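PDB 6OV6: C24 protein from Bizionia argentinensis JUB59, which probably forms the receptor-binding tip of the long tail fibre of a temperate bacteriophage, built as a trimer that binds manganese. Local coordinates for residues G37-I42 and W111-K116; N155-L160 and Y272-G277; V187-N192 and N259-R264; S195-V200 and L247-H252; W207-S212 and I222-G227. One frame throughout, in Å; residues are numbered along the deposited sequence.

How the contacts relate
The five contacts follow the long axis of a very elongated subunit, from the mixed sheet of contact 1 to the far end at contact 5, with centres about 114 Å apart. Successive centres are spaced by about 37, 34, 31 and 30 Å. Contact 1 closes before the others open; contacts 3, 4 and 5 are then nested one inside the other within the loop closed by contact 2. The chain therefore runs out to the tip and comes back, strands 256-262 and 267-275 carrying the return through contacts 3 and 2. Contacts 3 and 4 adjoin in sequence, and contact 4 holds the manganese. All five touch the second subunit, consistent with a slender trimeric fibre.

Contact 1: G37-I42 and W111-K116; sequences GNKAII and WAEFAK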
# COMPACT_ATOMS: atom_id res chain seq x y z
N GLY A 37 26.88 6.57 26.28
CA GLY A 37 26.02 7.54 26.93
C GLY A 37 26.09 7.33 28.43
O GLY A 37 26.46 6.24 28.89
N ASN A 38 25.72 8.37 29.19
CA ASN A 38 25.76 8.32 30.66
C ASN A 38 24.92 7.16 31.24
O ASN A 38 23.84 6.87 30.72
CB ASN A 38 25.35 9.65 31.25
CG ASN A 38 25.75 9.81 32.71
OD1 ASN A 38 26.76 9.26 33.18
ND2 ASN A 38 24.93 10.51 33.47
N LYS A 39 25.44 6.52 32.31
CA LYS A 39 24.79 5.40 33.01
C LYS A 39 24.58 4.19 32.12
O LYS A 39 23.56 3.50 32.20
CB LYS A 39 23.50 5.83 33.76
CG LYS A 39 23.78 6.84 34.87
CD LYS A 39 22.49 7.47 35.40
CE LYS A 39 22.80 8.69 36.23
NZ LYS A 39 21.56 9.42 36.61
N ALA A 40 25.61 3.88 31.34
CA ALA A 40 25.55 2.72 30.47
C ALA A 40 26.20 1.56 31.18
O ALA A 40 27.17 1.72 31.94
CB ALA A 40 26.31 3.00 29.20
N ILE A 41 25.67 0.38 30.89
CA ILE A 41 26.27 -0.89 31.24
C ILE A 41 27.14 -1.17 30.01
O ILE A 41 26.61 -1.36 28.91
CB ILE A 41 25.24 -2.02 31.50
CG1 ILE A 41 24.41 -1.73 32.77
CG2 ILE A 41 26.01 -3.37 31.57
CD1 ILE A 41 23.20 -2.64 32.99
N ILE A 42 28.46 -1.14 30.19
CA ILE A 42 29.41 -1.34 29.10
C ILE A 42 29.56 -2.84 28.83
O ILE A 42 29.55 -3.26 27.67
CB ILE A 42 30.79 -0.68 29.44
CG1 ILE A 42 30.67 0.85 29.74
CG2 ILE A 42 31.87 -1.01 28.37
CD1 ILE A 42 30.24 1.79 28.59
N TRP A 111 19.39 2.07 40.01
CA TRP A 111 19.95 1.09 39.07
C TRP A 111 19.13 0.99 37.78
O TRP A 111 19.71 0.72 36.74
CB TRP A 111 20.11 -0.28 39.74
CG TRP A 111 20.69 -1.39 38.90
CD1 TRP A 111 20.15 -2.62 38.69
CD2 TRP A 111 21.97 -1.39 38.23
NE1 TRP A 111 21.00 -3.39 37.93
CE2 TRP A 111 22.12 -2.66 37.62
CE3 TRP A 111 22.99 -0.44 38.05
CZ2 TRP A 111 23.24 -3.00 36.86
CZ3 TRP A 111 24.13 -0.80 37.35
CH2 TRP A 111 24.25 -2.07 36.76
N ALA A 112 17.81 1.25 37.84
CA ALA A 112 16.91 1.22 36.67
C ALA A 112 17.29 2.27 35.61
O ALA A 112 16.91 2.14 34.45
CB ALA A 112 15.47 1.41 37.12
N GLU A 113 18.07 3.29 36.01
CA GLU A 113 18.57 4.34 35.10
C GLU A 113 19.75 3.84 34.23
O GLU A 113 20.12 4.51 33.26
CB GLU A 113 18.97 5.58 35.89
CG GLU A 113 17.78 6.35 36.43
CD GLU A 113 18.11 7.54 37.32
OE1 GLU A 113 19.28 7.99 37.31
OE2 GLU A 113 17.19 8.03 38.00
N PHE A 114 20.32 2.67 34.58
CA PHE A 114 21.41 2.06 33.84
C PHE A 114 20.84 1.20 32.73
O PHE A 114 19.91 0.41 32.96
CB PHE A 114 22.37 1.27 34.74
CG PHE A 114 23.27 2.17 35.56
CD1 PHE A 114 24.61 2.29 35.25
CD2 PHE A 114 22.77 2.86 36.66
CE1 PHE A 114 25.44 3.11 36.01
CE2 PHE A 114 23.60 3.67 37.42
CZ PHE A 114 24.94 3.78 37.10
N ALA A 115 21.35 1.39 31.52
CA ALA A 115 20.85 0.67 30.35
C ALA A 115 21.87 -0.27 29.74
O ALA A 115 23.05 0.05 29.63
CB ALA A 115 20.35 1.66 29.30
N LYS A 116 21.39 -1.45 29.33
CA LYS A 116 22.22 -2.42 28.63
C LYS A 116 22.21 -1.95 27.16
O LYS A 116 21.22 -1.35 26.73
CB LYS A 116 21.59 -3.82 28.76
CG LYS A 116 22.57 -4.97 28.55
CD LYS A 116 23.18 -5.44 29.87
CE LYS A 116 24.08 -6.63 29.66
NZ LYS A 116 25.43 -6.23 29.18
O HOH W 1 25.38 -3.45 27.77
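Lys39 turns CG away from its own carbonyl carbon (chi1 -63°) and then runs out extended, which lays its first methylenes on Phe114 and carries NZ to Glu113. CB stands 3.9 Å from the centroid of the Phe114 ring, almost exactly on its normal, as a CH-pi contact. The opposite face of that ring is covered, toward its rim, by Trp111 CZ3, so the phenyl is held between an aliphatic chain and an indole. Beyond the ring the Lys39 and Glu113 side chains lie side by side and point the same way, ending in a salt bridge in which NZ meets OE1 at 2.8 Å, nearly in line with the C-O bond. Ile41 reaches the indole as well: its CD1 rests obliquely on it, 3.9 Å from Trp111 CZ2, while CG1 lies 4.1 Å from Phe114 CB. A water accepts from Lys116 NZ and donates to Ile41 O, although that ammonium also bonds to Gly44 O.

The backbones are joined by Ala115 N to Lys39 O at 3.1 Å and by Ile41 N to Ala115 O at 2.9 Å. Arg121 of the second subunit packs on Lys39 and Ala115 and bonds to Glu113 O. Lys39, with its positive phi of 62°, and Ala40 together face Tyr58 of strand 51-59, forming a G1 beta bulge. Strand 40-42, entered through this bulge, thus lies in a mixed beta sheet between antiparallel 51-59 and the short, weakly bonded parallel strand 115-116.

Contact 2: N155-L160 and Y272-G277; sequences NGTENL and YIIYIG
Leu160 and Tyr272 make one of two apolar patches between the loop 155-160 and the C-terminal strand with the residues after it. Their side chains cross at about a right angle, with Leu160 CD1 3.7 Å from Tyr272 CB and 3.8 Å from CG, meeting the ring obliquely at its root. In the second patch a single methyl does the work: Thr157 CG2 touches Ile274 CG2 at 3.6 Å and Ile276 CD1 at 3.8 Å. The Thr157 torsion (chi1 67°) presents this methyl to the isoleucines while the hydroxyl turns back into its own loop, where OG1 hydrogen-bonds to Thr154 O.

The two backbones run nearly antiparallel, 165° apart, yet the closest CA atoms, those of Leu160 and Tyr272, are 6.6 Å apart. The loop therefore does not pair with the strand but lies over it. Strand 267-275 is the middle of a three-stranded antiparallel sheet, between 135-137 and 148-150, and the loop that leaves 148-150 folds back across one side of it.

Backbone bonding reaches the neighbours instead: Leu160 and Tyr272 both bond to Cys151, and Ile274 to Gln149.

Contacts between subunits complete the surroundings. Leu160 packs on Tyr268 of the second subunit, Tyr272 touches Ile165 of the third, and the carboxylate of Gly277 forms a salt bridge with Arg125 of the third subunit.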
# COMPACT_ATOMS: atom_id res chain seq x y z
N ASN A 155 19.80 9.32 -9.62
CA ASN A 155 20.89 8.69 -8.85
C ASN A 155 20.66 7.22 -8.55
O ASN A 155 20.96 6.75 -7.44
CB ASN A 155 21.22 9.49 -7.57
CG ASN A 155 21.53 10.95 -7.80
OD1 ASN A 155 20.84 11.82 -7.30
ND2 ASN A 155 22.56 11.27 -8.62
N GLY A 156 20.12 6.51 -9.54
CA GLY A 156 19.83 5.08 -9.47
C GLY A 156 18.68 4.69 -8.56
O GLY A 156 18.49 3.50 -8.31
N THR A 157 17.90 5.66 -8.07
CA THR A 157 16.76 5.36 -7.16
C THR A 157 15.54 4.90 -7.93
O THR A 157 15.42 5.16 -9.14
CB THR A 157 16.38 6.59 -6.28
OG1 THR A 157 15.85 7.67 -7.06
CG2 THR A 157 17.52 7.10 -5.43
N GLU A 158 14.61 4.23 -7.23
CA GLU A 158 13.33 3.85 -7.83
C GLU A 158 12.49 5.12 -7.86
O GLU A 158 12.64 5.94 -6.99
CB GLU A 158 12.62 2.81 -6.93
CG GLU A 158 13.39 1.53 -6.67
CD GLU A 158 13.92 0.79 -7.90
OE1 GLU A 158 13.12 0.55 -8.84
OE2 GLU A 158 15.12 0.45 -7.91
N ASN A 159 11.65 5.32 -8.88
CA ASN A 159 10.79 6.49 -8.89
C ASN A 159 9.46 6.05 -8.26
O ASN A 159 8.61 5.43 -8.94
CB ASN A 159 10.56 7.02 -10.33
CG ASN A 159 9.62 8.19 -10.37
OD1 ASN A 159 9.17 8.68 -9.32
ND2 ASN A 159 9.30 8.68 -11.56
N LEU A 160 9.28 6.36 -6.97
CA LEU A 160 8.09 5.95 -6.20
C LEU A 160 6.98 6.99 -6.12
O LEU A 160 5.95 6.75 -5.51
CB LEU A 160 8.52 5.47 -4.80
CG LEU A 160 9.57 4.35 -4.77
CD1 LEU A 160 9.93 3.97 -3.33
CD2 LEU A 160 9.09 3.14 -5.51
N TYR A 272 8.51 8.98 -0.02
CA TYR A 272 9.45 7.86 -0.01
C TYR A 272 10.83 8.48 -0.22
O TYR A 272 11.08 9.13 -1.25
CB TYR A 272 9.17 6.82 -1.09
CG TYR A 272 8.00 5.96 -0.73
CD1 TYR A 272 8.09 5.03 0.29
CD2 TYR A 272 6.77 6.12 -1.36
CE1 TYR A 272 6.99 4.25 0.67
CE2 TYR A 272 5.65 5.35 -1.00
CZ TYR A 272 5.77 4.44 0.04
OH TYR A 272 4.71 3.70 0.49
N ILE A 273 11.69 8.35 0.77
CA ILE A 273 13.06 8.89 0.70
C ILE A 273 14.05 7.75 0.86
O ILE A 273 13.69 6.68 1.37
CB ILE A 273 13.32 10.05 1.69
CG1 ILE A 273 13.26 9.58 3.19
CG2 ILE A 273 12.46 11.31 1.38
CD1 ILE A 273 13.77 10.64 4.22
N ILE A 274 15.31 7.97 0.49
CA ILE A 274 16.31 6.91 0.62
C ILE A 274 17.67 7.50 0.97
O ILE A 274 17.98 8.61 0.57
CB ILE A 274 16.35 6.04 -0.66
CG1 ILE A 274 17.07 4.69 -0.45
CG2 ILE A 274 16.83 6.81 -1.90
CD1 ILE A 274 16.66 3.64 -1.39
N TYR A 275 18.45 6.76 1.73
CA TYR A 275 19.78 7.22 2.09
C TYR A 275 20.77 6.87 0.97
O TYR A 275 20.90 5.71 0.61
CB TYR A 275 20.21 6.62 3.42
CG TYR A 275 21.56 7.16 3.86
CD1 TYR A 275 21.68 8.43 4.41
CD2 TYR A 275 22.72 6.41 3.69
CE1 TYR A 275 22.92 8.93 4.80
CE2 TYR A 275 23.97 6.92 4.05
CZ TYR A 275 24.06 8.18 4.61
OH TYR A 275 25.29 8.65 4.98
N ILE A 276 21.46 7.88 0.45
CA ILE A 276 22.46 7.74 -0.62
C ILE A 276 23.87 7.79 -0.02
O ILE A 276 24.67 6.89 -0.27
CB ILE A 276 22.23 8.79 -1.75
CG1 ILE A 276 20.83 8.61 -2.43
CG2 ILE A 276 23.36 8.76 -2.82
CD1 ILE A 276 20.55 7.25 -3.22
N GLY A 277 24.15 8.81 0.78
CA GLY A 277 25.47 8.97 1.40
C GLY A 277 25.81 10.44 1.61
O GLY A 277 25.38 11.28 0.79
OXT GLY A 277 26.54 10.73 2.58

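Contact 3: V187-N192 and N259-R264; sequences VTPSGN and NQQDNR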
# COMPACT_ATOMS: atom_id res chain seq x y z
N VAL A 187 -11.05 3.65 -13.55
CA VAL A 187 -11.52 2.48 -14.31
C VAL A 187 -12.99 2.72 -14.70
O VAL A 187 -13.69 3.43 -13.98
CB VAL A 187 -11.34 1.19 -13.47
CG1 VAL A 187 -12.25 1.13 -12.22
CG2 VAL A 187 -11.36 -0.09 -14.29
N THR A 188 -13.42 2.15 -15.81
CA THR A 188 -14.81 2.28 -16.26
C THR A 188 -15.42 0.88 -16.32
O THR A 188 -14.94 0.04 -17.10
CB THR A 188 -14.91 3.03 -17.60
OG1 THR A 188 -14.38 4.33 -17.44
CG2 THR A 188 -16.35 3.14 -18.12
N PRO A 189 -16.49 0.59 -15.54
CA PRO A 189 -17.11 -0.75 -15.63
C PRO A 189 -17.74 -0.96 -17.00
O PRO A 189 -18.18 -0.01 -17.64
CB PRO A 189 -18.18 -0.71 -14.53
CG PRO A 189 -18.52 0.71 -14.38
CD PRO A 189 -17.19 1.42 -14.55
N SER A 190 -17.70 -2.20 -17.46
CA SER A 190 -18.29 -2.57 -18.75
C SER A 190 -18.95 -3.91 -18.60
O SER A 190 -18.68 -4.65 -17.64
CB SER A 190 -17.21 -2.57 -19.85
OG SER A 190 -16.20 -3.53 -19.61
N GLY A 191 -19.85 -4.23 -19.52
CA GLY A 191 -20.53 -5.51 -19.48
C GLY A 191 -21.55 -5.62 -20.59
O GLY A 191 -21.71 -4.70 -21.39
N ASN A 192 -22.26 -6.73 -20.59
CA ASN A 192 -23.24 -7.07 -21.63
C ASN A 192 -24.58 -7.44 -21.08
O ASN A 192 -24.70 -7.94 -19.96
CB ASN A 192 -22.69 -8.24 -22.45
CG ASN A 192 -21.46 -7.86 -23.23
OD1 ASN A 192 -21.52 -7.09 -24.19
ND2 ASN A 192 -20.31 -8.34 -22.77
N ASN A 259 -19.95 4.58 -16.26
CA ASN A 259 -19.41 5.86 -15.83
C ASN A 259 -18.04 5.56 -15.21
O ASN A 259 -17.90 4.56 -14.53
CB ASN A 259 -20.28 6.51 -14.76
CG ASN A 259 -21.65 6.92 -15.29
OD1 ASN A 259 -22.69 6.66 -14.67
ND2 ASN A 259 -21.65 7.53 -16.45
N GLN A 260 -17.06 6.44 -15.42
CA GLN A 260 -15.72 6.28 -14.84
C GLN A 260 -15.80 6.32 -13.30
O GLN A 260 -16.59 7.06 -12.74
CB GLN A 260 -14.79 7.38 -15.35
CG GLN A 260 -13.32 7.18 -14.92
CD GLN A 260 -12.43 8.14 -15.66
OE1 GLN A 260 -12.46 9.35 -15.41
NE2 GLN A 260 -11.67 7.63 -16.63
N GLN A 261 -15.00 5.49 -12.64
CA GLN A 261 -14.96 5.47 -11.18
C GLN A 261 -13.50 5.53 -10.71
O GLN A 261 -12.58 5.25 -11.49
CB GLN A 261 -15.71 4.26 -10.63
CG GLN A 261 -15.07 2.93 -10.94
CD GLN A 261 -15.99 1.76 -10.65
OE1 GLN A 261 -17.20 1.79 -10.90
NE2 GLN A 261 -15.43 0.69 -10.12
N ASP A 262 -13.30 5.97 -9.48
CA ASP A 262 -11.99 6.11 -8.86
C ASP A 262 -11.59 4.74 -8.28
O ASP A 262 -12.27 4.17 -7.42
CB ASP A 262 -12.01 7.22 -7.81
CG ASP A 262 -10.64 7.67 -7.34
OD1 ASP A 262 -9.74 6.81 -7.22
OD2 ASP A 262 -10.47 8.87 -7.07
N ASN A 263 -10.48 4.19 -8.80
CA ASN A 263 -10.00 2.86 -8.45
C ASN A 263 -9.20 2.81 -7.13
O ASN A 263 -8.81 1.74 -6.69
CB ASN A 263 -9.17 2.32 -9.62
CG ASN A 263 -9.17 0.83 -9.76
OD1 ASN A 263 -10.04 0.11 -9.26
ND2 ASN A 263 -8.20 0.35 -10.48
N ARG A 264 -8.98 3.96 -6.52
CA ARG A 264 -8.15 4.04 -5.31
C ARG A 264 -8.88 3.80 -4.01
O ARG A 264 -9.96 4.36 -3.79
CB ARG A 264 -7.42 5.38 -5.24
CG ARG A 264 -6.49 5.59 -6.44
CD ARG A 264 -6.02 7.01 -6.48
NE ARG A 264 -7.09 7.95 -6.80
CZ ARG A 264 -6.91 9.24 -7.01
NH1 ARG A 264 -5.70 9.77 -6.96
NH2 ARG A 264 -7.94 10.02 -7.31
O HOH W 2 -11.55 4.65 -16.95
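Pro189 CD lies over one face of the Gln261 side-chain amide, 4.1 Å from its CD. The Val187 and Gln261 side chains run side by side in the same direction; chi1 of 67° sets Val187 CG1 between its backbone N and carbonyl carbon, where it meets Gln261 CG at 3.6 Å. A separate flat pair lies within 259-264, further along the strand and turned away from 187-192. There the guanidinium of Arg264 meets the carboxylate of Asp262 edge-on and side-on, with NE to OD1 at 2.9 Å and NH2 to OD2 at 2.8 Å. Asp262 OD1 also accepts from the backbone N of Arg264, closing an Asx turn, so three N-H groups of Arg264 hold the carboxylate, two of them on OD1. Arg264 NH1 continues to Asp174 of the third subunit.

Thr188 OG1 lies 3.5 Å from Gln260 CA, and a water joins that hydroxyl to Gln260 NE2. The backbones are tied by Val187 N to Gln261 O at 3.0 Å and Gln261 N to Val187 O at 2.8 Å. Gln261 packs on its counterparts in both other subunits. The pair is a single antiparallel bridge, and the pairing of Gly191 and Asn192 with a strand of the second subunit is consistent with a trimeric fibre in which the chains interlock.

Contact 4: S195-V200 and L247-H252; sequences SRSINV and LTSTPH. With MN (manganese (II) ion), chain D.
Segments 195-200 and 247-252 run antiparallel but change register by one residue between the Arg196-His252 bridge and the pairs Asn199-Thr248 and Val200-Leu247. At the Val200 end both backbone bonds form, the shorter being Leu247 N to Val200 O at 2.7 Å. Next to it the side chains of Asn199 and Thr248 join on one face, Thr248 OG1 donating to Asn199 OD1 at 2.7 Å from 30° outside the carbonyl plane.

Where the register changes, Ser249 takes over. Its chi1 of 80° places OG where it accepts a hydrogen bond from Ile198 N at 2.9 Å, and OG itself donates to Thr250 O. Ser249 N in turn bonds to Ile198 O, so that serine holds both polar groups of the isoleucine backbone.

His252 carries the metal site. Its NE2 binds the manganese ion at 2.3 Å, and His254 also binds it, through NE2; the same two histidines of both other subunits complete the six ligands. This His-x-His pair, repeated on three chains about one ion, recalls the metal-binding needle of the phage T4 long tail fibre tip.

Arg196 O braces the ligand from the second shell: it accepts a hydrogen bond from His252 N at 2.9 Å and, in a weak, bent bond, one from ND1 as well, which would help fix the rotation of the imidazole. Arg196 N returns a bond to His252 O. The guanidinium of Arg196 turns away to a salt bridge with Asp194. Ile198 packs against Ile198 of the third subunit, and His252 against Ile198 of both other subunits.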
# COMPACT_ATOMS: atom_id res chain seq x y z
N SER A 195 -30.42 -10.97 -24.69
CA SER A 195 -31.47 -10.59 -25.66
C SER A 195 -32.82 -11.13 -25.23
O SER A 195 -32.89 -12.27 -24.78
CB SER A 195 -31.14 -11.12 -27.06
OG SER A 195 -30.01 -10.45 -27.59
N ARG A 196 -33.88 -10.30 -25.33
CA ARG A 196 -35.23 -10.72 -24.93
C ARG A 196 -36.25 -10.32 -25.98
O ARG A 196 -36.07 -9.32 -26.69
CB ARG A 196 -35.64 -10.12 -23.57
CG ARG A 196 -34.65 -10.38 -22.42
CD ARG A 196 -35.00 -11.60 -21.57
NE ARG A 196 -33.96 -11.89 -20.57
CZ ARG A 196 -34.06 -11.59 -19.27
NH1 ARG A 196 -35.15 -11.02 -18.80
NH2 ARG A 196 -33.06 -11.88 -18.44
N SER A 197 -37.33 -11.13 -26.06
CA SER A 197 -38.50 -10.90 -26.92
C SER A 197 -39.68 -10.59 -26.00
O SER A 197 -39.68 -11.00 -24.85
CB SER A 197 -38.86 -12.16 -27.71
OG SER A 197 -38.00 -12.29 -28.83
N ILE A 198 -40.67 -9.88 -26.53
CA ILE A 198 -41.89 -9.59 -25.78
C ILE A 198 -43.05 -10.19 -26.57
O ILE A 198 -42.89 -10.52 -27.75
CB ILE A 198 -42.11 -8.08 -25.43
CG1 ILE A 198 -42.07 -7.13 -26.65
CG2 ILE A 198 -41.19 -7.60 -24.29
CD1 ILE A 198 -43.41 -6.97 -27.40
N ASN A 199 -44.19 -10.35 -25.91
CA ASN A 199 -45.43 -10.80 -26.55
C ASN A 199 -46.42 -9.66 -26.50
O ASN A 199 -46.43 -8.90 -25.53
CB ASN A 199 -46.04 -12.03 -25.85
CG ASN A 199 -45.43 -13.36 -26.23
OD1 ASN A 199 -44.61 -13.48 -27.15
ND2 ASN A 199 -45.92 -14.41 -25.61
N VAL A 200 -47.26 -9.55 -27.53
CA VAL A 200 -48.31 -8.54 -27.59
C VAL A 200 -49.56 -9.21 -28.17
O VAL A 200 -49.43 -10.10 -29.00
CB VAL A 200 -47.84 -7.25 -28.35
CG1 VAL A 200 -47.66 -7.48 -29.86
CG2 VAL A 200 -48.75 -6.08 -28.08
N LEU A 247 -48.78 -12.30 -30.50
CA LEU A 247 -47.59 -12.30 -31.35
C LEU A 247 -46.31 -12.20 -30.54
O LEU A 247 -46.33 -11.61 -29.48
CB LEU A 247 -47.67 -11.09 -32.30
CG LEU A 247 -48.99 -10.91 -33.11
CD1 LEU A 247 -48.98 -9.59 -33.85
CD2 LEU A 247 -49.21 -12.07 -34.07
N THR A 248 -45.20 -12.73 -31.08
CA THR A 248 -43.88 -12.63 -30.44
C THR A 248 -43.01 -11.70 -31.26
O THR A 248 -42.92 -11.85 -32.48
CB THR A 248 -43.21 -14.00 -30.23
OG1 THR A 248 -44.12 -14.82 -29.49
CG2 THR A 248 -41.82 -13.88 -29.50
N SER A 249 -42.37 -10.77 -30.59
CA SER A 249 -41.47 -9.82 -31.21
C SER A 249 -40.15 -10.46 -31.58
O SER A 249 -39.84 -11.58 -31.18
CB SER A 249 -41.22 -8.64 -30.26
OG SER A 249 -40.25 -8.95 -29.27
N THR A 250 -39.36 -9.71 -32.34
CA THR A 250 -37.98 -10.01 -32.67
C THR A 250 -37.18 -9.75 -31.37
O THR A 250 -37.58 -8.88 -30.58
CB THR A 250 -37.50 -9.04 -33.75
OG1 THR A 250 -37.65 -7.71 -33.26
CG2 THR A 250 -38.21 -9.24 -35.09
N PRO A 251 -36.06 -10.47 -31.12
CA PRO A 251 -35.28 -10.20 -29.88
C PRO A 251 -34.61 -8.84 -29.89
O PRO A 251 -34.42 -8.24 -30.94
CB PRO A 251 -34.20 -11.30 -29.85
CG PRO A 251 -34.56 -12.26 -30.96
CD PRO A 251 -35.42 -11.51 -31.95
N HIS A 252 -34.28 -8.32 -28.71
CA HIS A 252 -33.53 -7.07 -28.62
C HIS A 252 -32.66 -7.11 -27.37
O HIS A 252 -32.96 -7.82 -26.41
CB HIS A 252 -34.46 -5.84 -28.54
CG HIS A 252 -35.01 -5.61 -27.17
ND1 HIS A 252 -35.99 -6.43 -26.63
CD2 HIS A 252 -34.65 -4.69 -26.24
CE1 HIS A 252 -36.21 -5.97 -25.42
NE2 HIS A 252 -35.41 -4.94 -25.13
MN MN D . -35.24 -3.96 -23.09

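Contact 5: W207-S212 and I222-G227; sequences WSTFGS and IVVGSG
Trp207, which lies against Ile222 and Val224, is steadied by a hydrogen bond to a residue outside the two segments: its indole NE1 donates to Pro203 O. With the ring so held, Ile222 CD1 comes over one face, 4.1 Å from the centroid of the six-membered ring and 22° off its normal, as a CH-pi contact. The nearest ring atom is CZ3, 3.8 Å away, so the methyl sits toward the rim. In Ile222, chi1 near -65° sets CG1 beside the backbone N, and the extended chain carries CD1 to the ring.

Val224 uses both its methyls: CG1 lies 3.9 Å from Trp207 CB, and CG2 meets the backbone Ser208 O at 3.4 Å as well as Thr209 CG2 at 3.9 Å.

Other chains extend the cluster. Arg245 of the second subunit makes a cation-pi contact with Trp207, Ile222 packs on Trp207 of that subunit, and Trp207 on Ile222 of the third. Val224 also pairs its strand with one of the second subunit.

Across the two segments the contact is apolar packing, methyls against an indole, another methyl and a carbonyl oxygen, while the polar ties reach beyond them; the fold of this distal region probably depends on the trimer being assembled.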
# COMPACT_ATOMS: atom_id res chain seq x y z
N TRP A 207 -61.90 -1.36 -32.35
CA TRP A 207 -61.29 -0.48 -33.36
C TRP A 207 -62.12 0.78 -33.62
O TRP A 207 -61.72 1.62 -34.43
CB TRP A 207 -61.08 -1.27 -34.66
CG TRP A 207 -60.01 -2.30 -34.54
CD1 TRP A 207 -60.13 -3.56 -34.02
CD2 TRP A 207 -58.62 -2.14 -34.88
NE1 TRP A 207 -58.91 -4.19 -34.03
CE2 TRP A 207 -57.97 -3.36 -34.59
CE3 TRP A 207 -57.87 -1.09 -35.45
CZ2 TRP A 207 -56.60 -3.55 -34.82
CZ3 TRP A 207 -56.51 -1.29 -35.69
CH2 TRP A 207 -55.89 -2.50 -35.36
N SER A 208 -63.29 0.90 -32.96
CA SER A 208 -64.23 2.02 -33.11
C SER A 208 -64.64 2.11 -34.61
O SER A 208 -64.40 1.17 -35.37
CB SER A 208 -63.63 3.33 -32.60
OG SER A 208 -64.56 4.40 -32.63
N THR A 209 -65.29 3.20 -35.00
CA THR A 209 -65.74 3.39 -36.38
C THR A 209 -65.49 4.82 -36.79
O THR A 209 -65.36 5.72 -35.93
CB THR A 209 -67.25 3.05 -36.53
OG1 THR A 209 -68.05 3.98 -35.78
CG2 THR A 209 -67.60 1.61 -36.14
N PHE A 210 -65.45 5.05 -38.10
CA PHE A 210 -65.35 6.37 -38.69
C PHE A 210 -66.33 6.41 -39.85
O PHE A 210 -66.45 5.42 -40.59
CB PHE A 210 -63.93 6.67 -39.18
CG PHE A 210 -63.88 7.92 -40.04
CD1 PHE A 210 -64.02 9.18 -39.47
CD2 PHE A 210 -63.79 7.83 -41.44
CE1 PHE A 210 -64.02 10.33 -40.26
CE2 PHE A 210 -63.81 8.98 -42.23
CZ PHE A 210 -63.93 10.22 -41.64
N GLY A 211 -66.99 7.56 -40.01
CA GLY A 211 -67.88 7.79 -41.15
C GLY A 211 -69.15 6.99 -41.18
O GLY A 211 -69.65 6.57 -40.15
N SER A 212 -69.67 6.78 -42.39
CA SER A 212 -70.97 6.13 -42.59
C SER A 212 -70.88 4.85 -43.41
O SER A 212 -69.78 4.35 -43.64
CB SER A 212 -71.95 7.13 -43.22
OG SER A 212 -71.39 7.76 -44.35
N ILE A 222 -58.52 -0.66 -42.42
CA ILE A 222 -59.29 -1.80 -41.88
C ILE A 222 -60.79 -1.51 -41.88
O ILE A 222 -61.21 -0.45 -41.45
CB ILE A 222 -58.81 -2.22 -40.46
CG1 ILE A 222 -57.37 -2.77 -40.51
CG2 ILE A 222 -59.78 -3.27 -39.82
CD1 ILE A 222 -56.71 -3.00 -39.09
N VAL A 223 -61.59 -2.49 -42.38
CA VAL A 223 -63.04 -2.38 -42.37
C VAL A 223 -63.54 -3.11 -41.14
O VAL A 223 -63.05 -4.20 -40.83
CB VAL A 223 -63.65 -2.91 -43.71
CG1 VAL A 223 -65.17 -3.12 -43.61
CG2 VAL A 223 -63.30 -1.95 -44.86
N VAL A 224 -64.55 -2.52 -40.46
CA VAL A 224 -65.14 -3.10 -39.26
C VAL A 224 -66.65 -3.21 -39.38
O VAL A 224 -67.24 -2.63 -40.29
CB VAL A 224 -64.74 -2.30 -37.97
CG1 VAL A 224 -63.24 -2.36 -37.71
CG2 VAL A 224 -65.23 -0.86 -38.02
N GLY A 225 -67.26 -3.92 -38.44
CA GLY A 225 -68.72 -3.98 -38.35
C GLY A 225 -69.27 -2.65 -37.85
O GLY A 225 -68.56 -1.91 -37.14
N SER A 226 -70.48 -2.27 -38.31
CA SER A 226 -71.16 -1.04 -37.86
C SER A 226 -72.08 -1.39 -36.67
O SER A 226 -72.54 -0.48 -35.98
CB SER A 226 -72.00 -0.44 -38.98
OG SER A 226 -73.07 -1.32 -39.30
N GLY A 227 -72.37 -2.68 -36.48
CA GLY A 227 -73.30 -3.17 -35.47
C GLY A 227 -74.75 -3.14 -35.94
O GLY A 227 -75.65 -3.61 -35.23